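Local coordinates for MgGH51 (Meripilus giganteus, PDB 6ZPV), which probably hydrolyses terminal alpha-L-arabinofuranosyl residues from arabinose-containing polysaccharides, as a fungal alpha-L-arabinofuranosidase of glycoside hydrolase family 51, at residues A[210-220]-A[498-509]. Residues are numbered along the deposited sequence; the frame is centred on the assembly and turned at random.
Sequences RADIAETLAEM and YDAGSVIKSTSF
With CG anti to the backbone N (chi1 176°) and the chain extended as far as NE, Arg-210 carries its guanidinium from the start of helix 211-219 to the turn after Tyr-498. There NH1 and NH2 both donate to Asp-499 O, at 2.9 Å and 3.1 Å, with the acceptor in the guanidinium plane. Asp-212 fixes the rotation of that plane: its two carboxylate oxygens take NE and NH2 side-on, each through a syn lone pair. The Asp-499 carboxylate braces the turn from within, OD1 accepting from the backbone N of both Gly-501 and Ser-502. A leucine in place of Arg-210 would probably leave Asp-499 O without these two donors and the Asp-212 carboxylate without its counter-charge. Ile-213 CD1 makes a CH-pi contact over the Tyr-498 ring, 3.7 Å from its centroid and 8° off the normal. Val-503 presses CG2 against the Asp-212 carboxylate, 3.5 Å from OD2. Farther along, Lys-505 NZ meets Glu-219 OE1 at 2.8 Å in a salt bridge, while Glu-219 OE2 pairs with Lys-513. Water 2 links Lys-505 NZ to Thr-216 OG1. Phe-509 turns its ring edge to Thr-216 O; one conformer of Met-220 touches that ring through CE. Helix 211-219, leading into strand 224-227 of the family's (beta/alpha)8 barrel, thus runs nearly parallel (18°) to edge strand 503-505 of a small sheet, Arg-210 anchoring it to the Asx turn before that strand.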
loop_
_atom_site.group_PDB
_atom_site.type_symbol
_atom_site.label_atom_id
_atom_site.label_comp_id
_atom_site.label_asym_id
_atom_site.label_seq_id
_atom_site.Cartn_x
_atom_site.Cartn_y
_atom_site.Cartn_z
ATOM N N ARG A 210 0.417 -10.070 4.339
ATOM C CA ARG A 210 -0.806 -10.852 4.153
ATOM C C ARG A 210 -0.848 -11.407 2.729
ATOM O O ARG A 210 -0.746 -10.655 1.765
ATOM C CB ARG A 210 -2.016 -10.008 4.506
ATOM C CG ARG A 210 -3.320 -10.708 4.256
ATOM C CD ARG A 210 -4.529 -9.934 4.757
ATOM N NE ARG A 210 -5.732 -10.353 4.035
ATOM C CZ ARG A 210 -6.970 -9.899 4.272
ATOM N NH1 ARG A 210 -7.195 -9.079 5.258
ATOM N NH2 ARG A 210 -7.968 -10.304 3.503
ATOM N N ALA A 211 -1.019 -12.702 2.601
ATOM C CA ALA A 211 -0.820 -13.407 1.314
ATOM C C ALA A 211 -1.798 -12.958 0.219
ATOM O O ALA A 211 -1.343 -12.672 -0.894
ATOM C CB ALA A 211 -0.931 -14.904 1.561
ATOM N N ASP A 212 -3.099 -12.954 0.466
ATOM C CA ASP A 212 -4.018 -12.615 -0.623
ATOM C C ASP A 212 -3.785 -11.179 -1.147
ATOM O O ASP A 212 -3.809 -11.010 -2.367
ATOM C CB ASP A 212 -5.468 -12.927 -0.250
ATOM C CG ASP A 212 -6.040 -12.208 0.959
ATOM O OD1 ASP A 212 -5.281 -11.449 1.610
ATOM O OD2 ASP A 212 -7.279 -12.432 1.268
ATOM N N ILE A 213 -3.534 -10.239 -0.264
ATOM C CA ILE A 213 -3.299 -8.866 -0.686
ATOM C C ILE A 213 -1.959 -8.802 -1.428
ATOM O O ILE A 213 -1.907 -8.216 -2.524
ATOM C CB ILE A 213 -3.349 -7.900 0.519
ATOM C CG1 ILE A 213 -4.726 -7.884 1.170
ATOM C CG2 ILE A 213 -2.883 -6.537 0.073
ATOM C CD1 ILE A 213 -4.812 -7.001 2.406
ATOM N N ALA A 214 -0.893 -9.371 -0.868
ATOM C CA ALA A 214 0.417 -9.302 -1.517
ATOM C C ALA A 214 0.319 -9.916 -2.925
ATOM O O ALA A 214 0.886 -9.383 -3.870
ATOM C CB ALA A 214 1.454 -10.028 -0.682
ATOM N N GLU A 215 -0.322 -11.073 -3.034
ATOM C CA GLU A 215 -0.457 -11.740 -4.344
ATOM C C GLU A 215 -1.246 -10.898 -5.325
ATOM O O GLU A 215 -0.975 -10.884 -6.542
ATOM C CB GLU A 215 -1.123 -13.067 -4.159
ATOM C CG GLU A 215 -0.301 -14.116 -3.424
ATOM C CD GLU A 215 -1.050 -15.339 -2.922
ATOM O OE1 GLU A 215 -2.297 -15.394 -3.155
ATOM O OE2 GLU A 215 -0.446 -16.172 -2.201
ATOM N N THR A 216 -2.285 -10.200 -4.844
ATOM C CA THR A 216 -3.101 -9.309 -5.686
ATOM C C THR A 216 -2.246 -8.163 -6.214
ATOM O O THR A 216 -2.375 -7.794 -7.412
ATOM C CB THR A 216 -4.332 -8.817 -4.946
ATOM O OG1 THR A 216 -5.143 -9.891 -4.491
ATOM C CG2 THR A 216 -5.192 -7.879 -5.769
ATOM N N LEU A 217 -1.418 -7.557 -5.379
ATOM C CA LEU A 217 -0.537 -6.498 -5.854
ATOM C C LEU A 217 0.399 -7.059 -6.890
ATOM O O LEU A 217 0.615 -6.419 -7.943
ATOM C CB LEU A 217 0.235 -5.906 -4.660
ATOM C CG LEU A 217 -0.643 -5.223 -3.608
ATOM C CD1 LEU A 217 0.250 -4.530 -2.571
ATOM C CD2 LEU A 217 -1.698 -4.332 -4.169
ATOM N N ALA A 218 0.996 -8.210 -6.653
ATOM C CA ALA A 218 1.892 -8.783 -7.655
ATOM C C ALA A 218 1.157 -9.128 -8.952
ATOM O O ALA A 218 1.731 -8.938 -10.052
ATOM C CB ALA A 218 2.606 -9.978 -7.076
ATOM N N GLU A 219 -0.110 -9.498 -8.882
ATOM C CA GLU A 219 -0.956 -9.845 -10.065
ATOM C C GLU A 219 -1.053 -8.747 -11.071
ATOM O O GLU A 219 -1.198 -8.991 -12.273
ATOM C CB GLU A 219 -2.402 -10.223 -9.564
ATOM C CG GLU A 219 -3.443 -10.511 -10.573
ATOM C CD GLU A 219 -4.767 -10.812 -9.947
ATOM O OE1 GLU A 219 -4.798 -11.277 -8.773
ATOM O OE2 GLU A 219 -5.741 -10.595 -10.742
ATOM N N MET A 220 -0.971 -7.526 -10.561
ATOM C CA MET A 220 -1.169 -6.323 -11.362
ATOM C C MET A 220 0.013 -6.109 -12.308
ATOM O O MET A 220 -0.151 -5.373 -13.240
ATOM C CB MET A 220 -1.453 -5.127 -10.455
ATOM C CG MET A 220 -2.320 -4.049 -11.091
ATOM S SD MET A 220 -2.032 -2.427 -10.329
ATOM C CE MET A 220 -2.526 -3.068 -8.738
ATOM N N TYR A 498 -10.723 -4.904 0.895
ATOM C CA TYR A 498 -10.722 -6.209 1.577
ATOM C C TYR A 498 -11.385 -6.051 2.924
ATOM O O TYR A 498 -11.513 -4.954 3.473
ATOM C CB TYR A 498 -9.280 -6.747 1.770
ATOM C CG TYR A 498 -8.350 -5.705 2.346
ATOM C CD1 TYR A 498 -8.207 -5.509 3.707
ATOM C CD2 TYR A 498 -7.697 -4.815 1.506
ATOM C CE1 TYR A 498 -7.421 -4.485 4.213
ATOM C CE2 TYR A 498 -6.963 -3.766 2.013
ATOM C CZ TYR A 498 -6.815 -3.590 3.355
ATOM O OH TYR A 498 -6.082 -2.518 3.802
ATOM N N ASP A 499 -11.803 -7.187 3.465
ATOM C CA ASP A 499 -12.109 -7.283 4.901
ATOM C C ASP A 499 -11.112 -8.279 5.520
ATOM O O ASP A 499 -10.057 -8.559 4.928
ATOM C CB ASP A 499 -13.580 -7.678 5.126
ATOM C CG ASP A 499 -13.932 -9.067 4.708
ATOM O OD1 ASP A 499 -13.073 -9.835 4.225
ATOM O OD2 ASP A 499 -15.110 -9.398 4.905
ATOM N N ALA A 500 -11.402 -8.779 6.719
ATOM C CA ALA A 500 -10.437 -9.695 7.362
ATOM C C ALA A 500 -10.237 -10.991 6.584
ATOM O O ALA A 500 -9.292 -11.687 6.893
ATOM C CB ALA A 500 -10.897 -9.970 8.793
ATOM N N GLY A 501 -11.146 -11.334 5.674
ATOM C CA GLY A 501 -11.068 -12.634 5.006
ATOM C C GLY A 501 -10.887 -12.685 3.514
ATOM O O GLY A 501 -10.525 -13.726 3.009
ATOM N N SER A 502 -11.203 -11.602 2.791
ATOM C CA SER A 502 -11.287 -11.653 1.339
ATOM C C SER A 502 -10.926 -10.321 0.730
ATOM O O SER A 502 -10.981 -9.293 1.380
ATOM C CB SER A 502 -12.538 -12.161 0.811
ATOM O OG SER A 502 -13.502 -11.238 1.125
ATOM N N VAL A 503 -10.603 -10.374 -0.563
ATOM C CA VAL A 503 -10.148 -9.229 -1.347
ATOM C C VAL A 503 -11.169 -8.951 -2.488
ATOM O O VAL A 503 -11.755 -9.888 -3.027
ATOM C CB VAL A 503 -8.764 -9.476 -1.922
ATOM C CG1 VAL A 503 -8.311 -8.479 -2.931
ATOM C CG2 VAL A 503 -7.725 -9.643 -0.839
ATOM N N ILE A 504 -11.342 -7.682 -2.799
ATOM C CA ILE A 504 -12.199 -7.183 -3.874
ATOM C C ILE A 504 -11.304 -6.432 -4.855
ATOM O O ILE A 504 -10.713 -5.391 -4.483
ATOM C CB ILE A 504 -13.294 -6.250 -3.313
ATOM C CG1 ILE A 504 -14.180 -6.960 -2.299
ATOM C CG2 ILE A 504 -14.171 -5.764 -4.452
ATOM C CD1 ILE A 504 -14.410 -6.274 -1.109
ATOM N N LYS A 505 -11.238 -6.904 -6.083
ATOM C CA LYS A 505 -10.452 -6.265 -7.146
ATOM C C LYS A 505 -11.396 -5.332 -7.894
ATOM O O LYS A 505 -12.370 -5.764 -8.496
ATOM C CB LYS A 505 -9.893 -7.349 -8.082
ATOM C CG LYS A 505 -8.901 -8.281 -7.415
ATOM C CD LYS A 505 -8.532 -9.467 -8.155
ATOM C CE LYS A 505 -7.897 -10.470 -7.181
ATOM N NZ LYS A 505 -7.395 -11.664 -7.888
ATOM N N SER A 506 -11.104 -4.042 -7.869
ATOM C CA SER A 506 -11.994 -3.016 -8.457
ATOM C C SER A 506 -11.936 -3.030 -9.995
ATOM O O SER A 506 -10.997 -3.522 -10.623
ATOM C CB SER A 506 -11.645 -1.660 -7.952
ATOM O OG SER A 506 -10.422 -1.153 -8.499
ATOM N N THR A 507 -12.899 -2.313 -10.584
ATOM C CA THR A 507 -12.819 -1.996 -12.024
ATOM C C THR A 507 -11.490 -1.299 -12.393
ATOM O O THR A 507 -10.839 -1.679 -13.360
ATOM C CB THR A 507 -14.019 -1.120 -12.422
ATOM O OG1 THR A 507 -13.996 0.036 -11.569
ATOM C CG2 THR A 507 -15.362 -1.838 -12.288
ATOM N N SER A 508 -11.109 -0.330 -11.558
ATOM C CA SER A 508 -9.860 0.381 -11.787
ATOM C C SER A 508 -8.636 -0.529 -11.647
ATOM O O SER A 508 -7.676 -0.327 -12.387
ATOM C CB SER A 508 -9.772 1.609 -10.855
ATOM O OG SER A 508 -10.736 2.568 -11.235
ATOM N N PHE A 509 -8.691 -1.502 -10.725
ATOM C CA PHE A 509 -7.614 -2.495 -10.629
ATOM C C PHE A 509 -7.460 -3.211 -11.956
ATOM O O PHE A 509 -6.334 -3.390 -12.450
ATOM C CB PHE A 509 -7.929 -3.503 -9.523
ATOM C CG PHE A 509 -6.990 -4.692 -9.526
ATOM C CD1 PHE A 509 -5.809 -4.656 -8.826
ATOM C CD2 PHE A 509 -7.295 -5.844 -10.253
ATOM C CE1 PHE A 509 -4.975 -5.769 -8.824
ATOM C CE2 PHE A 509 -6.463 -6.961 -10.239
ATOM C CZ PHE A 509 -5.294 -6.885 -9.520
HETATM O O HOH W 1 -7.104 -14.278 3.337
HETATM O O HOH W 2 -5.481 -12.397 -5.536
#